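PDB 6A0W: lipase from Rhizopus chinensis, which probably hydrolyses the ester bonds of triacylglycerols, as other fungal class 3 lipases of the alpha/beta-hydrolase clan do. Local coordinates for residues Val50-Tyr55 against Ile290-Cys295; Ser58-Thr63 against Thr82-Leu87; Ser112-Ile117 against Thr279-His284; Thr118-Thr123 against Lys134-Phe139; Tyr200-Pro205 against His224-Lys229. All coordinates share one frame; numbering follows the deposited sequence.

Interaction 1. Residues Val50-Tyr55 against Ile290-Cys295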
# COMPACT_ATOMS: atom_id res chain seq x y z
N VAL A 50 -3.41 1.00 -10.50
CA VAL A 50 -3.93 2.30 -10.05
C VAL A 50 -2.95 3.03 -9.13
O VAL A 50 -2.61 4.21 -9.31
CB VAL A 50 -5.29 2.14 -9.36
CG1 VAL A 50 -5.82 3.50 -8.89
CG2 VAL A 50 -6.29 1.51 -10.32
N ALA A 51 -2.34 2.29 -8.24
CA ALA A 51 -1.33 2.84 -7.40
C ALA A 51 -0.16 3.42 -8.16
O ALA A 51 0.37 4.49 -7.79
CB ALA A 51 -0.84 1.80 -6.43
N ALA A 52 0.19 2.77 -9.27
CA ALA A 52 1.31 3.24 -10.09
C ALA A 52 1.07 4.58 -10.72
O ALA A 52 2.03 5.30 -11.03
CB ALA A 52 1.67 2.21 -11.18
N THR A 53 -0.19 4.90 -11.02
CA THR A 53 -0.51 6.14 -11.69
C THR A 53 -0.20 7.35 -10.81
O THR A 53 -0.06 8.46 -11.31
CB THR A 53 -1.99 6.23 -12.10
OG1 THR A 53 -2.82 6.19 -10.93
CG2 THR A 53 -2.34 5.09 -13.05
N ALA A 54 -0.04 7.15 -9.51
CA ALA A 54 0.15 8.28 -8.64
C ALA A 54 1.49 8.94 -8.87
O ALA A 54 1.72 10.08 -8.43
CB ALA A 54 0.02 7.87 -7.19
N TYR A 55 2.43 8.19 -9.46
CA TYR A 55 3.76 8.71 -9.72
C TYR A 55 3.82 9.44 -11.03
O TYR A 55 4.88 9.95 -11.39
CB TYR A 55 4.79 7.61 -9.68
CG TYR A 55 4.95 6.94 -8.36
CD1 TYR A 55 5.81 7.47 -7.39
CD2 TYR A 55 4.30 5.75 -8.07
CE1 TYR A 55 5.96 6.88 -6.15
CE2 TYR A 55 4.53 5.10 -6.85
CZ TYR A 55 5.33 5.67 -5.89
OH TYR A 55 5.47 5.09 -4.66
N ILE A 290 4.37 -4.08 -13.60
CA ILE A 290 4.05 -2.63 -13.61
C ILE A 290 5.12 -1.84 -12.85
O ILE A 290 5.43 -2.13 -11.70
CB ILE A 290 2.70 -2.34 -12.91
CG1 ILE A 290 1.57 -3.07 -13.64
CG2 ILE A 290 2.39 -0.84 -12.87
CD1 ILE A 290 0.34 -3.27 -12.76
N ASN A 291 5.70 -0.85 -13.51
CA ASN A 291 6.68 0.03 -12.88
C ASN A 291 6.00 0.91 -11.82
O ASN A 291 4.99 1.58 -12.11
CB ASN A 291 7.33 0.97 -13.89
CG ASN A 291 8.17 2.03 -13.19
OD1 ASN A 291 7.73 3.18 -13.07
ND2 ASN A 291 9.27 1.61 -12.52
N GLU A 292 6.53 0.81 -10.62
CA GLU A 292 6.05 1.57 -9.47
C GLU A 292 7.14 2.55 -9.05
O GLU A 292 8.13 2.19 -8.37
CB GLU A 292 5.70 0.64 -8.29
CG GLU A 292 4.71 -0.46 -8.62
CD GLU A 292 3.26 -0.00 -8.54
OE1 GLU A 292 3.02 1.17 -8.21
OE2 GLU A 292 2.35 -0.83 -8.82
N GLY A 293 6.90 3.82 -9.36
CA GLY A 293 7.76 4.87 -8.87
C GLY A 293 8.13 5.86 -9.95
O GLY A 293 8.53 6.98 -9.62
N SER A 294 8.07 5.45 -11.22
CA SER A 294 8.49 6.33 -12.31
C SER A 294 7.51 6.48 -13.44
O SER A 294 7.85 7.06 -14.45
CB SER A 294 9.84 5.87 -12.84
OG SER A 294 10.84 5.98 -11.85
N CYS A 295 6.28 5.98 -13.29
CA CYS A 295 5.30 6.12 -14.36
C CYS A 295 5.82 5.60 -15.71
O CYS A 295 5.57 6.21 -16.74
CB CYS A 295 4.89 7.59 -14.50
SG CYS A 295 3.45 7.75 -15.59
O HOH W 1 4.77 4.35 -11.33

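Interaction 2. Residues Ser58-Thr63 against Thr82-Leu87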
# COMPACT_ATOMS: atom_id res chain seq x y z
N SER A 58 1.54 13.86 -14.93
CA SER A 58 0.30 14.19 -15.64
C SER A 58 -0.95 13.98 -14.76
O SER A 58 -1.97 14.62 -14.99
CB SER A 58 0.15 13.37 -16.91
OG SER A 58 0.18 11.98 -16.62
N VAL A 59 -0.88 13.04 -13.81
CA VAL A 59 -2.02 12.78 -12.92
C VAL A 59 -1.97 13.74 -11.74
O VAL A 59 -2.93 14.46 -11.48
CB VAL A 59 -2.02 11.33 -12.40
CG1 VAL A 59 -3.16 11.14 -11.41
CG2 VAL A 59 -2.17 10.35 -13.56
N VAL A 60 -0.85 13.75 -11.02
CA VAL A 60 -0.64 14.71 -9.97
C VAL A 60 0.71 15.32 -10.20
O VAL A 60 1.69 14.58 -10.16
CB VAL A 60 -0.63 14.08 -8.57
CG1 VAL A 60 -0.69 15.17 -7.50
CG2 VAL A 60 -1.81 13.16 -8.39
N PRO A 61 0.77 16.63 -10.45
CA PRO A 61 -0.38 17.56 -10.29
C PRO A 61 -1.09 17.93 -11.60
O PRO A 61 -1.97 18.78 -11.61
CB PRO A 61 0.27 18.80 -9.66
CG PRO A 61 1.68 18.78 -10.18
CD PRO A 61 2.06 17.33 -10.35
N GLY A 62 -0.79 17.22 -12.69
CA GLY A 62 -1.37 17.56 -13.99
C GLY A 62 -2.89 17.48 -14.03
O GLY A 62 -3.54 18.09 -14.90
N THR A 63 -3.46 16.63 -13.18
CA THR A 63 -4.91 16.51 -13.08
C THR A 63 -5.55 16.04 -14.35
O THR A 63 -6.68 16.42 -14.66
CB THR A 63 -5.57 17.84 -12.68
OG1 THR A 63 -4.87 18.39 -11.56
CG2 THR A 63 -7.02 17.60 -12.26
N THR A 82 -7.08 16.07 -6.94
CA THR A 82 -5.69 15.69 -6.62
C THR A 82 -5.19 16.58 -5.51
O THR A 82 -5.81 17.58 -5.24
CB THR A 82 -4.76 15.81 -7.84
OG1 THR A 82 -4.61 17.18 -8.18
CG2 THR A 82 -5.36 15.10 -9.05
N PHE A 83 -4.17 16.13 -4.79
CA PHE A 83 -3.63 16.87 -3.64
C PHE A 83 -2.15 16.52 -3.37
O PHE A 83 -1.67 15.44 -3.73
CB PHE A 83 -4.44 16.60 -2.38
CG PHE A 83 -4.68 15.15 -2.09
CD1 PHE A 83 -5.75 14.49 -2.66
CD2 PHE A 83 -3.81 14.45 -1.29
CE1 PHE A 83 -5.95 13.13 -2.44
CE2 PHE A 83 -4.01 13.10 -1.04
CZ PHE A 83 -5.08 12.45 -1.61
N THR A 84 -1.45 17.42 -2.71
CA THR A 84 -0.04 17.28 -2.49
C THR A 84 0.26 17.93 -1.17
O THR A 84 -0.26 18.99 -0.89
CB THR A 84 0.75 18.01 -3.59
OG1 THR A 84 0.50 17.40 -4.85
CG2 THR A 84 2.27 17.93 -3.32
N SER A 85 1.02 17.27 -0.31
CA SER A 85 1.63 17.90 0.84
C SER A 85 3.15 17.94 0.64
O SER A 85 3.81 16.90 0.57
CB SER A 85 1.26 17.15 2.13
OG SER A 85 2.14 17.46 3.24
N LEU A 86 3.71 19.14 0.59
CA LEU A 86 5.10 19.34 0.20
C LEU A 86 6.05 18.75 1.19
O LEU A 86 7.15 18.31 0.82
CB LEU A 86 5.44 20.83 0.11
CG LEU A 86 5.17 21.58 -1.18
CD1 LEU A 86 5.76 22.98 -1.04
CD2 LEU A 86 5.78 20.81 -2.35
N LEU A 87 5.78 18.99 2.46
CA LEU A 87 6.74 18.62 3.51
C LEU A 87 7.35 17.21 3.40
O LEU A 87 8.47 17.00 3.88
CB LEU A 87 6.09 18.74 4.86
CG LEU A 87 6.18 20.02 5.65
CD1 LEU A 87 5.44 19.77 6.97
CD2 LEU A 87 7.64 20.38 5.89

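Interaction 3. Residues Ser112-Ile117 against Thr279-His284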
# COMPACT_ATOMS: atom_id res chain seq x y z
N SER A 112 11.84 9.18 -4.04
CA SER A 112 13.23 8.95 -3.68
C SER A 112 13.39 7.75 -2.74
O SER A 112 13.72 7.90 -1.58
CB SER A 112 13.86 10.20 -3.09
OG SER A 112 15.28 10.06 -3.06
N PHE A 113 13.20 6.54 -3.27
CA PHE A 113 12.94 5.37 -2.44
C PHE A 113 14.14 5.00 -1.58
O PHE A 113 14.01 4.72 -0.38
CB PHE A 113 12.56 4.16 -3.32
CG PHE A 113 11.31 4.38 -4.11
CD1 PHE A 113 10.10 4.47 -3.46
CD2 PHE A 113 11.36 4.54 -5.48
CE1 PHE A 113 8.93 4.66 -4.16
CE2 PHE A 113 10.20 4.79 -6.20
CZ PHE A 113 8.97 4.84 -5.54
N ARG A 114 15.31 5.00 -2.19
CA ARG A 114 16.47 4.51 -1.47
C ARG A 114 16.82 5.42 -0.31
O ARG A 114 17.05 4.96 0.82
CB ARG A 114 17.66 4.34 -2.41
CG ARG A 114 18.82 3.70 -1.68
CD ARG A 114 19.97 3.45 -2.63
NE ARG A 114 21.09 2.82 -1.93
CZ ARG A 114 21.61 1.64 -2.25
NH1 ARG A 114 21.18 0.98 -3.33
NH2 ARG A 114 22.65 1.20 -1.57
N SER A 115 16.90 6.72 -0.54
CA SER A 115 17.10 7.59 0.62
C SER A 115 15.95 7.47 1.62
O SER A 115 16.16 7.58 2.82
CB SER A 115 17.28 9.07 0.18
OG SER A 115 16.10 9.61 -0.40
N ALA A 116 14.71 7.42 1.17
CA ALA A 116 13.59 7.33 2.11
C ALA A 116 13.74 6.14 3.07
O ALA A 116 13.49 6.25 4.26
CB ALA A 116 12.29 7.22 1.37
N ILE A 117 14.25 5.03 2.57
CA ILE A 117 14.45 3.85 3.40
C ILE A 117 15.68 3.99 4.27
O ILE A 117 15.64 3.66 5.47
CB ILE A 117 14.60 2.57 2.53
CG1 ILE A 117 13.35 2.33 1.70
CG2 ILE A 117 14.87 1.37 3.41
CD1 ILE A 117 12.04 2.51 2.46
N THR A 279 17.36 -8.95 0.80
CA THR A 279 16.33 -8.09 0.22
C THR A 279 16.95 -7.13 -0.78
O THR A 279 18.15 -7.15 -1.02
CB THR A 279 15.67 -7.27 1.35
OG1 THR A 279 16.70 -6.68 2.15
CG2 THR A 279 14.82 -8.19 2.24
N SER A 280 16.12 -6.30 -1.42
CA SER A 280 16.64 -5.31 -2.36
C SER A 280 15.64 -4.17 -2.51
O SER A 280 14.44 -4.37 -2.46
CB SER A 280 16.89 -5.95 -3.72
OG SER A 280 15.75 -5.98 -4.54
N ILE A 281 16.15 -2.98 -2.82
CA ILE A 281 15.29 -1.85 -3.17
C ILE A 281 14.86 -2.02 -4.61
O ILE A 281 13.76 -1.62 -5.00
CB ILE A 281 15.99 -0.48 -2.88
CG1 ILE A 281 15.02 0.67 -3.07
CG2 ILE A 281 17.19 -0.26 -3.77
CD1 ILE A 281 14.16 0.83 -1.84
N ALA A 282 15.68 -2.69 -5.41
CA ALA A 282 15.32 -2.84 -6.83
C ALA A 282 13.98 -3.58 -6.94
O ALA A 282 13.18 -3.29 -7.81
CB ALA A 282 16.40 -3.63 -7.60
N ASP A 283 13.77 -4.59 -6.09
CA ASP A 283 12.52 -5.35 -6.16
C ASP A 283 11.27 -4.52 -5.78
O ASP A 283 10.16 -4.96 -6.06
CB ASP A 283 12.61 -6.65 -5.34
CG ASP A 283 13.22 -7.81 -6.15
OD1 ASP A 283 13.36 -7.67 -7.37
OD2 ASP A 283 13.40 -8.90 -5.60
N HIS A 284 11.46 -3.33 -5.17
CA HIS A 284 10.34 -2.44 -4.79
C HIS A 284 9.67 -1.81 -6.00
O HIS A 284 8.51 -1.34 -5.92
CB HIS A 284 10.87 -1.35 -3.87
CG HIS A 284 9.83 -0.47 -3.25
ND1 HIS A 284 8.83 -0.95 -2.43
CD2 HIS A 284 9.79 0.89 -3.12
CE1 HIS A 284 8.23 0.07 -1.83
NE2 HIS A 284 8.77 1.20 -2.24

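Interaction 4. Residues Thr118-Thr123 against Lys134-Phe139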
# COMPACT_ATOMS: atom_id res chain seq x y z
N THR A 118 16.79 4.41 3.67
CA THR A 118 18.04 4.58 4.43
C THR A 118 17.90 5.65 5.52
O THR A 118 18.38 5.46 6.60
CB THR A 118 19.27 4.88 3.56
OG1 THR A 118 19.13 6.19 3.03
CG2 THR A 118 19.41 3.91 2.44
N ASP A 119 17.13 6.71 5.31
CA ASP A 119 17.03 7.78 6.31
C ASP A 119 15.90 7.58 7.29
O ASP A 119 15.62 8.47 8.09
CB ASP A 119 16.83 9.14 5.62
CG ASP A 119 18.05 9.56 4.80
OD1 ASP A 119 19.08 8.85 4.91
OD2 ASP A 119 17.94 10.49 3.97
N MET A 120 15.11 6.52 7.11
CA MET A 120 13.81 6.45 7.78
C MET A 120 14.11 6.46 9.27
O MET A 120 15.02 5.77 9.69
CB MET A 120 13.09 5.13 7.41
CG MET A 120 11.71 4.99 8.03
SD MET A 120 10.90 3.47 7.48
CE MET A 120 10.50 3.94 5.80
N VAL A 121 13.29 7.13 10.07
CA VAL A 121 13.37 6.99 11.53
C VAL A 121 12.12 6.28 12.08
O VAL A 121 11.00 6.49 11.61
CB VAL A 121 13.54 8.36 12.22
CG1 VAL A 121 14.72 9.13 11.65
CG2 VAL A 121 12.29 9.21 12.14
N PHE A 122 12.32 5.55 13.16
CA PHE A 122 11.35 4.56 13.62
C PHE A 122 10.43 5.05 14.71
O PHE A 122 9.48 4.37 15.07
CB PHE A 122 12.08 3.30 14.10
CG PHE A 122 13.01 2.71 13.09
CD1 PHE A 122 12.78 2.87 11.73
CD2 PHE A 122 14.14 2.05 13.50
CE1 PHE A 122 13.65 2.36 10.80
CE2 PHE A 122 15.03 1.54 12.58
CZ PHE A 122 14.78 1.68 11.23
N THR A 123 10.62 6.29 15.15
CA THR A 123 9.84 6.85 16.24
C THR A 123 8.33 6.75 16.03
O THR A 123 7.80 7.15 15.00
CB THR A 123 10.19 8.35 16.38
OG1 THR A 123 11.60 8.48 16.36
CG2 THR A 123 9.68 8.94 17.67
N LYS A 134 0.12 2.61 18.36
CA LYS A 134 1.11 3.60 17.93
C LYS A 134 1.42 3.38 16.45
O LYS A 134 1.41 2.23 15.98
CB LYS A 134 2.39 3.45 18.75
CG LYS A 134 2.27 3.74 20.24
CD LYS A 134 3.57 3.33 20.91
CE LYS A 134 3.72 3.79 22.35
NZ LYS A 134 2.43 4.07 23.04
N VAL A 135 1.60 4.48 15.73
CA VAL A 135 2.01 4.47 14.32
C VAL A 135 3.22 5.36 14.09
O VAL A 135 3.57 6.23 14.91
CB VAL A 135 0.85 4.91 13.42
CG1 VAL A 135 -0.35 4.03 13.71
CG2 VAL A 135 0.49 6.34 13.66
N HIS A 136 3.97 5.00 13.06
CA HIS A 136 5.17 5.73 12.66
C HIS A 136 4.88 7.22 12.61
O HIS A 136 3.88 7.63 12.02
CB HIS A 136 5.55 5.24 11.27
CG HIS A 136 6.76 5.90 10.71
ND1 HIS A 136 6.70 7.06 9.97
CD2 HIS A 136 8.06 5.51 10.71
CE1 HIS A 136 7.91 7.36 9.54
NE2 HIS A 136 8.75 6.41 9.94
N ALA A 137 5.69 8.03 13.31
CA ALA A 137 5.34 9.45 13.48
C ALA A 137 5.29 10.22 12.16
O ALA A 137 4.38 11.04 11.91
CB ALA A 137 6.34 10.13 14.41
N GLY A 138 6.25 9.91 11.31
CA GLY A 138 6.28 10.47 9.95
C GLY A 138 5.04 10.15 9.16
O GLY A 138 4.41 11.05 8.61
N PHE A 139 4.67 8.87 9.08
CA PHE A 139 3.52 8.56 8.24
C PHE A 139 2.29 9.32 8.74
O PHE A 139 1.43 9.76 7.97
CB PHE A 139 3.27 7.05 8.17
CG PHE A 139 4.46 6.21 7.73
CD1 PHE A 139 5.48 6.71 6.97
CD2 PHE A 139 4.50 4.86 8.05
CE1 PHE A 139 6.59 5.93 6.66
CE2 PHE A 139 5.57 4.06 7.73
CZ PHE A 139 6.62 4.59 7.00
O HOH W 2 10.98 8.42 8.79

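Interaction 5. Residues Tyr200-Pro205 against His224-Lys229. With SO4 (sulfate ion), chain C.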
# COMPACT_ATOMS: atom_id res chain seq x y z
N TYR A 200 -5.80 -1.88 -0.59
CA TYR A 200 -4.80 -2.66 -1.33
C TYR A 200 -3.51 -1.90 -1.41
O TYR A 200 -3.47 -0.74 -1.85
CB TYR A 200 -5.26 -2.92 -2.77
CG TYR A 200 -6.41 -3.91 -2.86
CD1 TYR A 200 -7.72 -3.48 -2.71
CD2 TYR A 200 -6.19 -5.24 -3.27
CE1 TYR A 200 -8.77 -4.37 -2.73
CE2 TYR A 200 -7.25 -6.13 -3.38
CZ TYR A 200 -8.54 -5.68 -3.14
OH TYR A 200 -9.63 -6.50 -3.26
N THR A 201 -2.43 -2.63 -1.14
CA THR A 201 -1.12 -2.04 -1.21
C THR A 201 -0.08 -2.95 -1.93
O THR A 201 -0.22 -4.19 -1.93
CB THR A 201 -0.57 -1.70 0.20
OG1 THR A 201 -0.36 -2.89 0.96
CG2 THR A 201 -1.49 -0.74 0.97
N VAL A 202 0.98 -2.31 -2.41
CA VAL A 202 2.16 -2.95 -3.00
C VAL A 202 3.39 -2.34 -2.36
O VAL A 202 3.50 -1.10 -2.30
CB VAL A 202 2.19 -2.87 -4.55
CG1 VAL A 202 1.18 -3.86 -5.13
CG2 VAL A 202 1.86 -1.47 -5.06
N GLY A 203 4.24 -3.18 -1.77
CA GLY A 203 5.46 -2.71 -1.10
C GLY A 203 5.23 -1.80 0.11
O GLY A 203 6.07 -0.96 0.45
N CYS A 204 4.18 -2.07 0.87
CA CYS A 204 3.86 -1.32 2.08
C CYS A 204 4.83 -1.60 3.23
O CYS A 204 5.08 -2.76 3.59
CB CYS A 204 2.44 -1.63 2.53
SG CYS A 204 1.80 -0.43 3.76
N PRO A 205 5.45 -0.54 3.78
CA PRO A 205 6.20 -0.76 5.03
C PRO A 205 5.29 -1.09 6.22
O PRO A 205 4.06 -0.98 6.14
CB PRO A 205 6.85 0.62 5.29
CG PRO A 205 5.86 1.56 4.71
CD PRO A 205 5.35 0.89 3.45
N HIS A 224 -5.03 -5.74 1.97
CA HIS A 224 -4.22 -6.64 1.15
C HIS A 224 -2.82 -6.07 1.02
O HIS A 224 -2.65 -4.91 0.64
CB HIS A 224 -4.84 -6.75 -0.24
CG HIS A 224 -6.22 -7.27 -0.25
ND1 HIS A 224 -6.50 -8.61 -0.44
CD2 HIS A 224 -7.42 -6.64 -0.19
CE1 HIS A 224 -7.81 -8.78 -0.43
NE2 HIS A 224 -8.39 -7.60 -0.31
N ARG A 225 -1.82 -6.85 1.45
CA ARG A 225 -0.43 -6.44 1.29
C ARG A 225 0.26 -7.33 0.25
O ARG A 225 0.75 -8.42 0.58
CB ARG A 225 0.32 -6.52 2.61
CG ARG A 225 -0.25 -5.63 3.70
CD ARG A 225 0.65 -5.58 4.91
NE ARG A 225 0.88 -6.88 5.50
CZ ARG A 225 1.95 -7.64 5.30
NH1 ARG A 225 2.94 -7.21 4.52
NH2 ARG A 225 2.07 -8.79 5.98
N THR A 226 0.40 -6.81 -0.96
CA THR A 226 1.18 -7.48 -1.99
C THR A 226 2.66 -7.12 -1.88
O THR A 226 3.01 -5.98 -1.54
CB THR A 226 0.64 -7.19 -3.38
OG1 THR A 226 -0.71 -7.65 -3.45
CG2 THR A 226 1.52 -7.90 -4.46
N VAL A 227 3.49 -8.16 -1.87
CA VAL A 227 4.92 -8.01 -1.80
C VAL A 227 5.67 -8.76 -2.89
O VAL A 227 5.30 -9.88 -3.25
CB VAL A 227 5.53 -8.11 -0.39
CG1 VAL A 227 4.54 -8.24 0.72
CG2 VAL A 227 6.81 -8.86 -0.26
N HIS A 228 6.51 -8.00 -3.59
CA HIS A 228 7.23 -8.45 -4.79
C HIS A 228 8.59 -9.00 -4.45
O HIS A 228 9.54 -8.27 -4.06
CB HIS A 228 7.37 -7.35 -5.82
CG HIS A 228 8.12 -7.77 -7.06
ND1 HIS A 228 9.35 -7.24 -7.40
CD2 HIS A 228 7.78 -8.63 -8.06
CE1 HIS A 228 9.71 -7.72 -8.58
NE2 HIS A 228 8.81 -8.59 -8.98
N LYS A 229 8.66 -10.32 -4.58
CA LYS A 229 9.87 -11.07 -4.34
C LYS A 229 10.64 -10.59 -3.12
O LYS A 229 10.18 -10.80 -1.99
CB LYS A 229 10.73 -11.04 -5.60
CG LYS A 229 10.06 -11.68 -6.80
CD LYS A 229 10.92 -11.67 -8.05
CE LYS A 229 10.06 -11.98 -9.25
NZ LYS A 229 10.85 -12.05 -10.49
S SO4 C . 6.93 -9.16 -11.65
O1 SO4 C . 7.18 -7.80 -12.09
O2 SO4 C . 8.22 -9.80 -11.35
O3 SO4 C . 6.24 -9.91 -12.72
O4 SO4 C . 6.06 -9.12 -10.45
O HOH W 3 2.21 -4.30 0.62
O HOH W 4 -2.40 -5.51 -2.92
O HOH W 5 3.57 -5.00 2.82

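Interaction 1. Residues Val50-Tyr55 against Ile290-Cys295
Tyr-55 lies against the backbone of Gly-293, and its side chain can be followed outward atom by atom. CB rests 3.8 Å from Gly-293 C. With chi1 at -64°, CG stands anti to the carbonyl carbon and the ring runs along the glycine instead of turning from it. CD2 and CE2 meet the amide, CD2 lying 3.5 Å from Gly-293 N, while CD1 on the other flank reaches the carbonyl oxygen. Gly-293 CA sits over the middle of the ring, 3.5 Å from its centroid and 9° off the normal, a true CH-pi contact. At the tip, OH bonds to His-171 ND1. Three residues earlier, Ala-52 CB meets Ile-290 CG2 at 3.6 Å and, from a direction about at right angles, Glu-292 OE1 at 3.4 Å. One water does the polar work: it donates to Ala-52 O and Asn-291 O and accepts from Gly-293 N and Cys-295 N, so four backbone groups are tied through a single oxygen. The C-terminal tail is thus laid across the end of helix 38-53, fastened by the Cys-56 to Cys-295 disulfide, with helix 68-73 touching Ile-290 and strands 102-108 and 165-171 lying behind Tyr-55 and Glu-292.

Interaction 2. Residues Ser58-Thr63 against Thr82-Leu87
Val-60 and Thr-82 meet through their branched side chains, which run antiparallel alongside each other, and this apolar packing is the main part of the contact. Val-60 CG2 lies 4.0 Å from Thr-82 CB, and Thr-82 CG2 lies slightly farther from the same methyl. With chi1 at -169°, the second branch, CG1, lies opposite the backbone N and extends toward Thr-84, coming within 3.7 Å of Thr-84 OG1 and also nearing Phe-83 O. One valine therefore spans Thr-82 and Thr-84, two residues whose CB atoms both point at the loop, while the Phe-83 side chain leaves on the other side of the strand to pack on helix 137-160.

Contact between a polar and an apolar atom comes next: Thr-82 CG2 abuts Val-59 O at 3.5 Å. A purely polar approach, too long to count as a bond, brings Thr-63 OG1 to 3.6 Å from Thr-82 OG1.

True hydrogen bonds serve the loop itself or lead elsewhere. Val-59 O accepts from Thr-63 N at 2.8 Å, closing a five-residue turn that contains the cis peptide before Pro-61. Thr-63 OG1 donates to Pro-61 O at 2.9 Å, approaching from above the carbonyl plane, 51° out of it. Thr-84 OG1 is bonded to Asn-91 of the adjacent strand 90-97.

This is plain packing of the loop between helices 38-53 and 68-73 on an outermost strand, 78-85, of the mixed central sheet of an alpha/beta-hydrolase fold.

Interaction 3. Residues Ser112-Ile117 against Thr279-His284
Phe-113 packs against His-284, which with Ser-172 and Asp-231 makes up what is probably the Ser-His-Asp catalytic triad of this alpha/beta-hydrolase fold. The short helix 113-118 probably corresponds to the lid helix that related fungal lipases carry over the active site. The tight part of the contact begins with the ring pair. The imidazole turns its edge toward the phenyl face in an offset edge-to-face stack, planes at 83° and centroids 5.1 Å apart, with His-284 CD2 leading at 3.6 Å from Phe-113 CD1. Both imidazole nitrogens are engaged outside the pair, NE2 with Ser-172 OG and ND1 with Asp-231 OD2, so the ring is held in its rotation while Phe-113 lies along one edge. His-171 meets both rings as well. Ile-281 belongs to the same tight part, its CD1 touching both Phe-113 CB and Ile-117 CG1 at about van der Waals distance.

The loose side is that of Arg-114. Extended as far as NE, it only skims the isoleucine, NH1 passing 4.2 Å from Ile-281 CG2; that guanidinium is instead claimed by a salt bridge to Asp-11 in the N-terminal segment, which also shares a backbone bond with Ile-281 through Leu-10. The turn that carries Ile-281 and His-284 is set by an ST motif, in which Asp-283 N donates to Ser-280 OG at 2.9 Å.

Interaction 4. Residues Thr118-Thr123 against Lys134-Phe139
His-136 extends its ring away from its own backbone N (chi1 180°), carrying NE2 toward Val-121, and Met-120 does likewise (chi1 -178°) before bending at its last torsion, chi3 -73°, to bring CE to Phe-139. The methionine thus straddles two rings: CG lies 3.8 Å from His-136 NE2, while CE comes to the edge of the Phe-139 ring, 4.1 Å from CZ. Val-121 O stands 2.8 Å from His-136 NE2, oblique to the imidazole. Water 2 lies in the ring plane beside that nitrogen, accepting from Val-121 N and, weakly, from NE2.

The far side of the imidazole is used differently. ND1 accepts from Phe-139 N at 2.9 Å, with the donor only 2° out of the ring plane, so His-136 is the N-cap of helix 137-160. Phe-139 CE1 rests over one face of the same ring. Next to it, Ala-137 N donates to Thr-123 O at 2.8 Å, close to the carbonyl plane, and Ala-137 CB lies against that same oxygen. The junction sits where the small hairpin of strands 124-126 and 134-136 runs into the helix.

With ND1 acting as acceptor, the proton on a neutral imidazole would probably sit on NE2, which has both water 2 and Val-121 O close by. Ala-137 N and Phe-139 N are satisfied, one by a loop carbonyl and the other by the imidazole.

Interaction 5. Residues Tyr200-Pro205 against His224-Lys229
Tyr-200 and His-224 run alongside each other in the same direction, their rings in an offset stack with centroids 4.0 Å apart and planes only 9° from parallel. The overlap is partial: His-224 CD2 sits over the phenol near its rim, 3.2 Å from Tyr-200 CE2, while CE2 in turn covers the rim of the imidazole. Both CG atoms are anti to their carbonyl carbons (chi1 -71° and -60°), which swings the two rings out on the same face of the sheet in matched directions. Tyr-47 meets the tyrosine ring too. On the same face Val-202 and Thr-226 repeat the pairing, Val-202 CG1 lying 3.8 Å from Thr-226 CB, and Thr-226 OG1 goes on to bond Ser-250.

The strands are parallel neighbours in a beta-alpha-beta crossover through helix 210-218, central in the alpha/beta-hydrolase sheet. Thr-201 N donates to His-224 O, Thr-226 N to Thr-201 O, and Gly-203 N to Thr-226 O at 3.1 Å.

On the other face, Thr-201 OG1 reaches Arg-225 CA at 3.6 Å. Arg-225 bends at its third torsion and sends NE to Pro-246 O, while water 5 accepts from Arg-225 NH1 and donates to Cys-204 O. Water 3 joins Thr-226 O to Cys-204 N where the strand ends and the chain turns at Gly-203. Past the paired residues, His-228 NE2 donates, in the ring plane, to O2 of a sulfate probably taken from the crystallisation liquor, at 2.7 Å; Phe-288 N and Gly-289 N bind the same ion.

Interactions 1 and 5 are buried, interaction 5 lying nearest the centre of the chain, whereas interactions 2, 3 and 4 are only partly buried. Interactions 2 and 5 reach the same sheet, but at an outermost strand and at its middle respectively: the outer contact relies on branched side chains, the central one on a ladder of backbone bonds. Phe-113 CZ of interaction 3 packs on Gly-293 CA of interaction 1, and Asp-283 O takes a probable hydrogen bond from His-228 ND1 of interaction 5, so interaction 3, which holds His-284 of the putative triad, touches both. Interaction 4 continues from the end of helix 113-118 and touches interaction 5 through Phe-139 and Pro-205.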